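Local coordinates for protein oxidoreductase (Streptomyces globisporus, PDB 4R82) that uses NADH to reduce FAD, supplying diffusible FADH2 to the halogenase and the monooxygenase of C-1027 enediyne antibiotic biosynthesis, at residues F27-T35 against M165-R173; F110-S121 against P124-E134. One frame throughout, in Å; residues are numbered along the deposited sequence.

Contact 1 (F27-T35 against M165-R173). With NAD (nicotinamide-adenine-dinucleotide), chain C; FAD (flavin-adenine dinucleotide), chain K; ACT (acetate ion), chain G.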
loop_
_atom_site.group_PDB
_atom_site.type_symbol
_atom_site.label_atom_id
_atom_site.label_comp_id
_atom_site.label_asym_id
_atom_site.label_seq_id
_atom_site.Cartn_x
_atom_site.Cartn_y
_atom_site.Cartn_z
ATOM N N PHE A 27 -7.288 9.688 -0.123
ATOM C CA PHE A 27 -6.233 8.729 -0.436
ATOM C C PHE A 27 -4.980 9.041 0.385
ATOM O O PHE A 27 -4.271 8.123 0.841
ATOM C CB PHE A 27 -5.882 8.743 -1.929
ATOM C CG PHE A 27 -6.884 8.034 -2.809
ATOM C CD1 PHE A 27 -7.950 7.336 -2.262
ATOM C CD2 PHE A 27 -6.728 8.046 -4.192
ATOM C CE1 PHE A 27 -8.863 6.680 -3.085
ATOM C CE2 PHE A 27 -7.626 7.374 -5.020
ATOM C CZ PHE A 27 -8.691 6.693 -4.461
ATOM N N GLY A 28 -4.728 10.332 0.597
ATOM C CA GLY A 28 -3.552 10.773 1.326
ATOM C C GLY A 28 -3.620 10.476 2.812
ATOM O O GLY A 28 -2.598 10.569 3.516
ATOM N N ASP A 29 -4.810 10.126 3.300
ATOM C CA ASP A 29 -4.975 9.816 4.718
ATOM C C ASP A 29 -4.340 8.477 5.115
ATOM O O ASP A 29 -4.037 8.268 6.285
ATOM C CB ASP A 29 -6.448 9.841 5.136
ATOM C CG ASP A 29 -7.012 11.233 5.200
ATOM O OD1 ASP A 29 -6.266 12.181 5.534
ATOM O OD2 ASP A 29 -8.219 11.373 4.940
ATOM N N PHE A 30 -4.149 7.578 4.157
ATOM C CA PHE A 30 -3.439 6.332 4.438
ATOM C C PHE A 30 -1.959 6.526 4.149
ATOM O O PHE A 30 -1.567 6.721 2.994
ATOM C CB PHE A 30 -3.995 5.190 3.589
ATOM C CG PHE A 30 -3.338 3.863 3.857
ATOM C CD1 PHE A 30 -3.696 3.116 4.974
ATOM C CD2 PHE A 30 -2.373 3.362 2.998
ATOM C CE1 PHE A 30 -3.107 1.886 5.227
ATOM C CE2 PHE A 30 -1.775 2.133 3.248
ATOM C CZ PHE A 30 -2.138 1.401 4.368
ATOM N N PRO A 31 -1.121 6.458 5.200
ATOM C CA PRO A 31 0.319 6.703 5.054
ATOM C C PRO A 31 0.999 5.554 4.338
ATOM O O PRO A 31 0.570 4.406 4.482
ATOM C CB PRO A 31 0.830 6.727 6.505
ATOM C CG PRO A 31 -0.389 6.764 7.378
ATOM C CD PRO A 31 -1.504 6.172 6.596
ATOM N N THR A 32 2.039 5.850 3.562
ATOM C CA THR A 32 2.816 4.799 2.922
ATOM C C THR A 32 4.294 5.165 2.922
ATOM O O THR A 32 4.668 6.303 3.206
ATOM C CB THR A 32 2.408 4.609 1.440
ATOM O OG1 THR A 32 2.796 5.764 0.696
ATOM C CG2 THR A 32 0.902 4.405 1.280
ATOM N N GLY A 33 5.133 4.198 2.564
ATOM C CA GLY A 33 6.489 4.503 2.162
ATOM C C GLY A 33 6.514 5.033 0.743
ATOM O O GLY A 33 5.468 5.340 0.152
ATOM N N VAL A 34 7.716 5.152 0.190
ATOM C CA VAL A 34 7.884 5.634 -1.175
ATOM C C VAL A 34 8.908 4.737 -1.836
ATOM O O VAL A 34 9.946 4.448 -1.239
ATOM C CB VAL A 34 8.419 7.078 -1.185
ATOM C CG1 VAL A 34 8.507 7.594 -2.613
ATOM C CG2 VAL A 34 7.526 7.993 -0.349
ATOM N N THR A 35 8.619 4.284 -3.052
ATOM C CA THR A 35 9.589 3.497 -3.806
ATOM C C THR A 35 9.928 4.202 -5.103
ATOM O O THR A 35 9.230 5.136 -5.525
ATOM C CB THR A 35 9.047 2.099 -4.181
ATOM O OG1 THR A 35 8.095 2.228 -5.246
ATOM C CG2 THR A 35 8.377 1.435 -2.984
HETATM N N MSE A 165 11.459 6.268 4.099
HETATM C CA MSE A 165 10.805 7.569 4.168
HETATM C C MSE A 165 9.303 7.341 4.123
HETATM O O MSE A 165 8.851 6.238 3.803
HETATM C CB MSE A 165 11.276 8.487 3.033
HETATM C CG MSE A 165 11.039 7.967 1.636
HETATM SE SE MSE A 165 11.620 9.266 0.265
HETATM C CE MSE A 165 10.588 10.784 0.843
ATOM N N LEU A 166 8.537 8.377 4.459
ATOM C CA LEU A 166 7.082 8.297 4.523
ATOM C C LEU A 166 6.448 9.356 3.630
ATOM O O LEU A 166 7.045 10.408 3.374
ATOM C CB LEU A 166 6.605 8.511 5.960
ATOM C CG LEU A 166 7.160 7.495 6.953
ATOM C CD1 LEU A 166 6.853 7.897 8.373
ATOM C CD2 LEU A 166 6.546 6.147 6.638
ATOM N N PHE A 167 5.235 9.057 3.168
ATOM C CA PHE A 167 4.425 9.966 2.359
ATOM C C PHE A 167 3.016 9.894 2.945
ATOM O O PHE A 167 2.398 8.817 2.995
ATOM C CB PHE A 167 4.431 9.467 0.907
ATOM C CG PHE A 167 3.655 10.327 -0.062
ATOM C CD1 PHE A 167 3.882 11.692 -0.156
ATOM C CD2 PHE A 167 2.739 9.740 -0.935
ATOM C CE1 PHE A 167 3.180 12.466 -1.071
ATOM C CE2 PHE A 167 2.034 10.514 -1.846
ATOM C CZ PHE A 167 2.260 11.869 -1.910
ATOM N N SER A 168 2.509 11.029 3.402
ATOM C CA SER A 168 1.195 11.048 4.032
ATOM C C SER A 168 0.635 12.451 3.934
ATOM O O SER A 168 1.362 13.432 4.094
ATOM C CB SER A 168 1.306 10.605 5.498
ATOM O OG SER A 168 0.039 10.608 6.142
ATOM N N GLY A 169 -0.655 12.560 3.633
ATOM C CA GLY A 169 -1.281 13.867 3.534
ATOM C C GLY A 169 -0.669 14.703 2.427
ATOM O O GLY A 169 -0.703 15.942 2.477
ATOM N N GLY A 170 -0.111 14.024 1.427
ATOM C CA GLY A 170 0.501 14.698 0.294
ATOM C C GLY A 170 1.875 15.275 0.587
ATOM O O GLY A 170 2.410 16.047 -0.214
ATOM N N ARG A 171 2.452 14.898 1.727
ATOM C CA ARG A 171 3.744 15.441 2.156
ATOM C C ARG A 171 4.709 14.331 2.497
ATOM O O ARG A 171 4.300 13.244 2.896
ATOM C CB ARG A 171 3.590 16.292 3.419
ATOM C CG ARG A 171 2.697 17.494 3.299
ATOM C CD ARG A 171 2.636 18.198 4.634
ATOM N NE ARG A 171 1.752 19.356 4.621
ATOM C CZ ARG A 171 2.088 20.542 4.127
ATOM N NH1 ARG A 171 1.224 21.547 4.161
ATOM N NH2 ARG A 171 3.289 20.722 3.589
ATOM N N PHE A 172 6.001 14.611 2.372
ATOM C CA PHE A 172 6.991 13.655 2.849
ATOM C C PHE A 172 7.136 13.838 4.359
ATOM O O PHE A 172 7.103 14.962 4.867
ATOM C CB PHE A 172 8.323 13.843 2.127
ATOM C CG PHE A 172 8.274 13.488 0.659
ATOM C CD1 PHE A 172 7.666 12.318 0.233
ATOM C CD2 PHE A 172 8.812 14.344 -0.289
ATOM C CE1 PHE A 172 7.620 11.995 -1.120
ATOM C CE2 PHE A 172 8.775 14.025 -1.637
ATOM C CZ PHE A 172 8.170 12.854 -2.050
ATOM N N ARG A 173 7.252 12.728 5.078
ATOM C CA ARG A 173 7.276 12.769 6.541
ATOM C C ARG A 173 8.369 11.825 7.032
ATOM O O ARG A 173 8.931 11.073 6.245
ATOM C CB ARG A 173 5.910 12.339 7.101
ATOM C CG ARG A 173 4.752 13.271 6.767
ATOM C CD ARG A 173 4.871 14.602 7.490
ATOM N NE ARG A 173 4.869 14.442 8.945
ATOM C CZ ARG A 173 3.768 14.398 9.691
ATOM N NH1 ARG A 173 2.577 14.511 9.118
ATOM N NH2 ARG A 173 3.852 14.246 11.006
HETATM P PA NAD C . -1.230 14.423 -3.678
HETATM O O1A NAD C . -0.448 14.200 -4.970
HETATM O O2A NAD C . -0.460 15.377 -2.789
HETATM O O5B NAD C . -1.314 13.048 -2.925
HETATM C C5B NAD C . -2.400 12.628 -2.181
HETATM C C4B NAD C . -2.856 11.257 -2.437
HETATM O O4B NAD C . -3.445 11.220 -3.707
HETATM C C3B NAD C . -1.730 10.310 -2.452
HETATM O O3B NAD C . -2.160 9.104 -1.894
HETATM C C2B NAD C . -1.456 10.100 -3.869
HETATM O O2B NAD C . -0.821 8.894 -4.108
HETATM C C1B NAD C . -2.792 10.140 -4.446
HETATM N N9A NAD C . -2.830 10.462 -5.879
HETATM C C8A NAD C . -2.401 11.594 -6.470
HETATM N N7A NAD C . -2.603 11.534 -7.797
HETATM C C5A NAD C . -3.169 10.335 -8.063
HETATM C C6A NAD C . -3.601 9.703 -9.230
HETATM N N6A NAD C . -3.480 10.331 -10.456
HETATM N N1A NAD C . -4.145 8.481 -9.144
HETATM C C2A NAD C . -4.268 7.843 -7.971
HETATM N N3A NAD C . -3.873 8.423 -6.830
HETATM C C4A NAD C . -3.320 9.655 -6.847
HETATM O O3 NAD C . -2.640 15.046 -4.000
HETATM N N1 FAD K . 2.393 7.290 -10.296
HETATM C C2 FAD K . 1.843 6.099 -10.471
HETATM O O2 FAD K . 1.377 5.749 -11.731
HETATM N N3 FAD K . 1.719 5.194 -9.502
HETATM C C4 FAD K . 2.155 5.488 -8.268
HETATM O O4 FAD K . 2.039 4.559 -7.251
HETATM C C4X FAD K . 2.733 6.763 -8.008
HETATM N N5 FAD K . 3.157 7.072 -6.743
HETATM C C5X FAD K . 3.737 8.288 -6.531
HETATM C C6 FAD K . 4.195 8.598 -5.224
HETATM C C7 FAD K . 4.768 9.849 -4.988
HETATM C C7M FAD K . 5.277 10.218 -3.575
HETATM C C8 FAD K . 4.905 10.777 -6.035
HETATM C C8M FAD K . 5.542 12.123 -5.751
HETATM C C9 FAD K . 4.455 10.469 -7.328
HETATM C C9A FAD K . 3.864 9.208 -7.584
HETATM N N10 FAD K . 3.424 8.896 -8.857
HETATM C C10 FAD K . 2.857 7.672 -9.058
HETATM C "C1'" FAD K . 3.526 9.833 -9.979
HETATM C "C2'" FAD K . 4.741 9.602 -10.856
HETATM O "O2'" FAD K . 5.874 9.425 -10.018
HETATM C "C3'" FAD K . 4.991 10.854 -11.687
HETATM O "O3'" FAD K . 4.995 11.978 -10.828
HETATM C "C4'" FAD K . 3.882 11.077 -12.667
HETATM O "O4'" FAD K . 3.541 9.842 -13.235
HETATM C "C5'" FAD K . 4.260 12.132 -13.736
HETATM O "O5'" FAD K . 5.207 11.660 -14.710
HETATM P P FAD K . 5.036 10.219 -15.478
HETATM O O1P FAD K . 5.632 10.273 -16.879
HETATM O O2P FAD K . 3.563 9.899 -15.574
HETATM O O3P FAD K . 5.758 9.163 -14.678
HETATM C C ACT G . -1.094 13.141 7.722
HETATM O O ACT G . -1.922 13.930 8.242
HETATM O OXT ACT G . -1.352 12.750 6.564
HETATM C CH3 ACT G . 0.134 12.681 8.445
HETATM O O HOH W 1 -2.456 9.841 7.884
HETATM O O HOH W 2 -0.327 8.691 1.443
HETATM O O HOH W 3 9.790 4.199 2.100
#
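The ring of Phe-167 meets Thr-32 OG1 at its edge, while the FAD methyl carbon C7M sits over the centre of one face, 3.5 Å above the plane. A second ring, Phe-172, receives the Met-165 methyl CE over one face toward the rim and has Leu-166 O in plane at its edge; its CE1 approaches both C7M and Val-34 CG2. This is a beta hairpin, strands 166-168 and 171-173 closed by a type I' turn, laid against the loop that follows helix 20-27 in a flavin reductase fold. A single antiparallel bridge fastens the two: Thr-32 N donates to Phe-167 O at 3.0 Å, and Phe-167 N returns a bond of 2.8 Å to Thr-32 O. Phe-167 sets CG anti to its own N (chi1 -179°), which carries the ring from the bridge to the dimethylbenzene end of the flavin and brings CE2 within 3.8 Å of NAD C3B. Val-34 CG2 packs on Phe-167 CB at 3.7 Å, and Val-34 CB on Met-165 CG, so apolar contacts continue beyond the bridge. Gly-28, in the turn 27-30, lies beside the NAD ribose, and Gly-170, in the hairpin turn, beside its phosphate. The same contact reaches the dimer interface, where Asp-29 forms a salt bridge with Arg-158 of the second subunit. Water 2 donates to both Phe-30 O and Phe-167 O, and Gly-169 N donates to Gly-28 O at 2.8 Å, tying the hairpin turn to the loop.

Contact 2 (F110-S121 against P124-E134); sequences FDTVDWVLGEES and PLIAGAVAHLE
With CG anti to its carbonyl carbon (chi1 -66°) and the chain extended beyond it, Glu-134 reaches the backbone of Glu-120 and Ser-121; the hydroxyl of Ser-121, held between its own N and carbonyl carbon (chi1 62°), turns to meet it. Three donors converge on Glu-134 OE1. Ser-121 N, at 2.9 Å, and Ser-121 OG arrive on the anti side, whereas Glu-120 N comes from the syn side, 34° out of the carboxylate plane. This grip, which would probably stabilise the carboxylate as an anion, is completed by water 5, joining Glu-134 OE2 to Glu-119 N. The strands themselves are tied by Val-116 and Leu-125, each N bonded to the other's O, with Leu-125 N to Val-116 O at 2.7 Å. Ala-127 N adds a bond to Asp-114 O. On the side of Trp-115 and Ile-126, Pro-124 is wedged between two aromatics: its CG stands over the centre of the Phe-110 ring, 3.8 Å from the centroid, as a CH-pi contact, and its CB lies 3.6 Å from Trp-115 CE3, over the indole toward the rim. Val-113 CG2 closes on Ile-126 CG2 at 3.6 Å. Within 124-134, Leu-125 CB rests over the centre of the His-132 ring, whose NE2 donates to Ile-126 O at 2.7 Å in the ring plane. Beyond the pair, Ile-126 N bonds Ser-85 OG of strand 81-86. The whole is a two-stranded antiparallel beta hairpin, strands 115-117 and 124-126, fastened to strand 131-143 of the central antiparallel sheet.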
loop_
_atom_site.group_PDB
_atom_site.type_symbol
_atom_site.label_atom_id
_atom_site.label_comp_id
_atom_site.label_asym_id
_atom_site.label_seq_id
_atom_site.Cartn_x
_atom_site.Cartn_y
_atom_site.Cartn_z
ATOM N N PHE A 110 19.177 8.808 -14.865
ATOM C CA PHE A 110 19.886 8.190 -13.746
ATOM C C PHE A 110 21.258 8.804 -13.409
ATOM O O PHE A 110 21.958 8.301 -12.527
ATOM C CB PHE A 110 20.062 6.692 -14.008
ATOM C CG PHE A 110 18.785 5.907 -13.937
ATOM C CD1 PHE A 110 18.331 5.412 -12.723
ATOM C CD2 PHE A 110 18.044 5.653 -15.089
ATOM C CE1 PHE A 110 17.154 4.681 -12.650
ATOM C CE2 PHE A 110 16.867 4.913 -15.021
ATOM C CZ PHE A 110 16.424 4.432 -13.806
ATOM N N ASP A 111 21.654 9.877 -14.092
ATOM C CA ASP A 111 22.971 10.465 -13.815
ATOM C C ASP A 111 22.998 11.381 -12.583
ATOM O O ASP A 111 24.054 11.887 -12.199
ATOM C CB ASP A 111 23.557 11.163 -15.053
ATOM C CG ASP A 111 22.625 12.202 -15.644
ATOM O OD1 ASP A 111 21.783 12.751 -14.901
ATOM O OD2 ASP A 111 22.748 12.479 -16.858
ATOM N N THR A 112 21.836 11.571 -11.966
ATOM C CA THR A 112 21.700 12.378 -10.754
ATOM C C THR A 112 21.860 11.510 -9.508
ATOM O O THR A 112 22.276 11.974 -8.441
ATOM C CB THR A 112 20.325 13.097 -10.744
ATOM O OG1 THR A 112 20.431 14.321 -11.478
ATOM C CG2 THR A 112 19.839 13.404 -9.326
ATOM N N VAL A 113 21.563 10.226 -9.671
ATOM C CA VAL A 113 21.491 9.309 -8.552
ATOM C C VAL A 113 22.592 8.245 -8.649
ATOM O O VAL A 113 23.084 7.945 -9.741
ATOM C CB VAL A 113 20.088 8.648 -8.515
ATOM C CG1 VAL A 113 19.872 7.782 -9.744
ATOM C CG2 VAL A 113 19.892 7.841 -7.255
ATOM N N ASP A 114 23.004 7.708 -7.506
ATOM C CA ASP A 114 23.878 6.544 -7.494
ATOM C C ASP A 114 22.993 5.312 -7.658
ATOM O O ASP A 114 21.916 5.227 -7.059
ATOM C CB ASP A 114 24.671 6.479 -6.186
ATOM C CG ASP A 114 25.919 7.336 -6.220
ATOM O OD1 ASP A 114 26.088 8.106 -7.189
ATOM O OD2 ASP A 114 26.731 7.238 -5.276
ATOM N N TRP A 115 23.429 4.376 -8.497
ATOM C CA TRP A 115 22.657 3.157 -8.710
ATOM C C TRP A 115 23.584 1.979 -8.975
ATOM O O TRP A 115 24.752 2.156 -9.330
ATOM C CB TRP A 115 21.665 3.331 -9.873
ATOM C CG TRP A 115 22.301 3.745 -11.155
ATOM C CD1 TRP A 115 22.564 5.025 -11.571
ATOM C CD2 TRP A 115 22.755 2.883 -12.209
ATOM N NE1 TRP A 115 23.158 5.008 -12.809
ATOM C CE2 TRP A 115 23.289 3.707 -13.221
ATOM C CE3 TRP A 115 22.760 1.498 -12.391
ATOM C CZ2 TRP A 115 23.823 3.190 -14.403
ATOM C CZ3 TRP A 115 23.300 0.985 -13.567
ATOM C CH2 TRP A 115 23.820 1.827 -14.554
ATOM N N VAL A 116 23.047 0.777 -8.792
ATOM C CA VAL A 116 23.774 -0.440 -9.122
ATOM C C VAL A 116 22.873 -1.275 -10.029
ATOM O O VAL A 116 21.644 -1.237 -9.904
ATOM C CB VAL A 116 24.154 -1.256 -7.857
ATOM C CG1 VAL A 116 25.062 -0.445 -6.948
ATOM C CG2 VAL A 116 22.917 -1.697 -7.095
ATOM N N LEU A 117 23.484 -2.019 -10.941
ATOM C CA LEU A 117 22.716 -2.815 -11.888
ATOM C C LEU A 117 22.059 -4.028 -11.241
ATOM O O LEU A 117 22.722 -4.824 -10.570
ATOM C CB LEU A 117 23.607 -3.270 -13.037
ATOM C CG LEU A 117 22.943 -4.101 -14.129
ATOM C CD1 LEU A 117 21.875 -3.305 -14.841
ATOM C CD2 LEU A 117 23.978 -4.578 -15.113
ATOM N N GLY A 118 20.753 -4.171 -11.449
ATOM C CA GLY A 118 20.042 -5.358 -11.001
ATOM C C GLY A 118 20.366 -6.539 -11.900
ATOM O O GLY A 118 20.132 -6.499 -13.112
ATOM N N GLU A 119 20.913 -7.595 -11.304
ATOM C CA GLU A 119 21.367 -8.751 -12.068
ATOM C C GLU A 119 20.235 -9.539 -12.724
ATOM O O GLU A 119 20.445 -10.159 -13.768
ATOM C CB GLU A 119 22.209 -9.676 -11.181
ATOM C CG GLU A 119 23.545 -9.079 -10.755
ATOM C CD GLU A 119 24.183 -9.828 -9.593
ATOM O OE1 GLU A 119 23.592 -10.826 -9.122
ATOM O OE2 GLU A 119 25.276 -9.413 -9.147
ATOM N N GLU A 120 19.042 -9.521 -12.131
ATOM C CA GLU A 120 17.920 -10.302 -12.668
ATOM C C GLU A 120 16.997 -9.482 -13.564
ATOM O O GLU A 120 16.400 -9.997 -14.511
ATOM C CB GLU A 120 17.101 -10.918 -11.529
ATOM C CG GLU A 120 17.862 -11.917 -10.690
ATOM C CD GLU A 120 18.312 -13.114 -11.501
ATOM O OE1 GLU A 120 17.585 -13.500 -12.442
ATOM O OE2 GLU A 120 19.396 -13.661 -11.200
ATOM N N SER A 121 16.880 -8.199 -13.254
ATOM C CA SER A 121 15.945 -7.329 -13.950
ATOM C C SER A 121 16.618 -6.505 -15.029
ATOM O O SER A 121 15.952 -5.997 -15.934
ATOM C CB SER A 121 15.294 -6.376 -12.955
ATOM O OG SER A 121 16.275 -5.546 -12.353
ATOM N N PRO A 124 18.325 -0.460 -13.160
ATOM C CA PRO A 124 19.113 0.240 -12.144
ATOM C C PRO A 124 18.425 0.170 -10.786
ATOM O O PRO A 124 17.220 0.406 -10.689
ATOM C CB PRO A 124 19.139 1.687 -12.660
ATOM C CG PRO A 124 18.894 1.571 -14.138
ATOM C CD PRO A 124 17.923 0.432 -14.266
ATOM N N LEU A 125 19.174 -0.168 -9.741
ATOM C CA LEU A 125 18.607 -0.228 -8.401
ATOM C C LEU A 125 19.148 0.986 -7.653
ATOM O O LEU A 125 20.336 1.270 -7.742
ATOM C CB LEU A 125 19.063 -1.507 -7.694
ATOM C CG LEU A 125 18.798 -2.800 -8.466
ATOM C CD1 LEU A 125 19.385 -3.997 -7.735
ATOM C CD2 LEU A 125 17.324 -2.974 -8.627
ATOM N N ILE A 126 18.291 1.715 -6.943
ATOM C CA ILE A 126 18.719 2.985 -6.362
ATOM C C ILE A 126 19.588 2.763 -5.124
ATOM O O ILE A 126 19.166 2.106 -4.169
ATOM C CB ILE A 126 17.517 3.878 -5.997
ATOM C CG1 ILE A 126 16.562 4.019 -7.190
ATOM C CG2 ILE A 126 17.994 5.254 -5.540
ATOM C CD1 ILE A 126 17.205 4.513 -8.465
ATOM N N ALA A 127 20.807 3.297 -5.145
ATOM C CA ALA A 127 21.722 3.127 -4.016
ATOM C C ALA A 127 21.160 3.859 -2.807
ATOM O O ALA A 127 20.480 4.878 -2.955
ATOM C CB ALA A 127 23.117 3.656 -4.369
ATOM N N GLY A 128 21.434 3.343 -1.610
ATOM C CA GLY A 128 20.955 3.985 -0.400
ATOM C C GLY A 128 19.569 3.559 0.038
ATOM O O GLY A 128 19.090 3.992 1.086
ATOM N N ALA A 129 18.929 2.702 -0.753
ATOM C CA ALA A 129 17.575 2.240 -0.477
ATOM C C ALA A 129 17.514 1.299 0.728
ATOM O O ALA A 129 18.505 0.640 1.072
ATOM C CB ALA A 129 17.016 1.540 -1.710
ATOM N N VAL A 130 16.340 1.208 1.351
ATOM C CA VAL A 130 16.137 0.269 2.450
ATOM C C VAL A 130 16.207 -1.154 1.904
ATOM O O VAL A 130 16.751 -2.069 2.541
ATOM C CB VAL A 130 14.769 0.500 3.134
ATOM C CG1 VAL A 130 14.630 -0.378 4.359
ATOM C CG2 VAL A 130 14.637 1.952 3.545
ATOM N N ALA A 131 15.661 -1.328 0.706
ATOM C CA ALA A 131 15.620 -2.649 0.084
ATOM C C ALA A 131 15.496 -2.550 -1.409
ATOM O O ALA A 131 14.975 -1.558 -1.929
ATOM C CB ALA A 131 14.465 -3.449 0.641
ATOM N N HIS A 132 15.953 -3.602 -2.092
ATOM C CA HIS A 132 15.747 -3.759 -3.537
ATOM C C HIS A 132 14.994 -5.057 -3.757
ATOM O O HIS A 132 15.343 -6.085 -3.167
ATOM C CB HIS A 132 17.094 -3.876 -4.265
ATOM C CG HIS A 132 17.935 -2.637 -4.217
ATOM N ND1 HIS A 132 19.310 -2.678 -4.291
ATOM C CD2 HIS A 132 17.600 -1.326 -4.134
ATOM C CE1 HIS A 132 19.789 -1.447 -4.239
ATOM N NE2 HIS A 132 18.772 -0.607 -4.143
ATOM N N LEU A 133 13.981 -5.030 -4.619
ATOM C CA LEU A 133 13.284 -6.255 -5.003
ATOM C C LEU A 133 13.297 -6.308 -6.513
ATOM O O LEU A 133 12.987 -5.323 -7.167
ATOM C CB LEU A 133 11.830 -6.247 -4.526
ATOM C CG LEU A 133 11.523 -6.155 -3.029
ATOM C CD1 LEU A 133 11.475 -4.702 -2.567
ATOM C CD2 LEU A 133 10.217 -6.886 -2.691
ATOM N N GLU A 134 13.686 -7.443 -7.072
ATOM C CA GLU A 134 13.595 -7.630 -8.512
ATOM C C GLU A 134 12.495 -8.640 -8.786
ATOM O O GLU A 134 12.469 -9.724 -8.185
ATOM C CB GLU A 134 14.945 -8.081 -9.075
ATOM C CG GLU A 134 16.006 -6.985 -8.929
ATOM C CD GLU A 134 17.381 -7.419 -9.384
ATOM O OE1 GLU A 134 17.623 -7.423 -10.606
ATOM O OE2 GLU A 134 18.222 -7.735 -8.513
HETATM O O HOH W 4 21.352 7.133 -4.456
HETATM O O HOH W 5 20.889 -7.842 -8.398
#

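Contact 2 is nested along the chain inside the loop that contact 1 closes, yet their centres stand 22 Å apart and they do not touch. Contact 1 is largely buried and lies between the cofactors and the second subunit, so one face of Phe-167 receives the flavin and its backbone bridge joins distant parts of the sequence. Contact 2, partly buried and away from the annotated sites, joins neighbouring parts; there a proline takes the ring face that a flavin methyl takes in contact 1, and a carboxylate gathers backbone donors. Each hairpin stands outside the seven-stranded sheet, although 131-134 belongs to it.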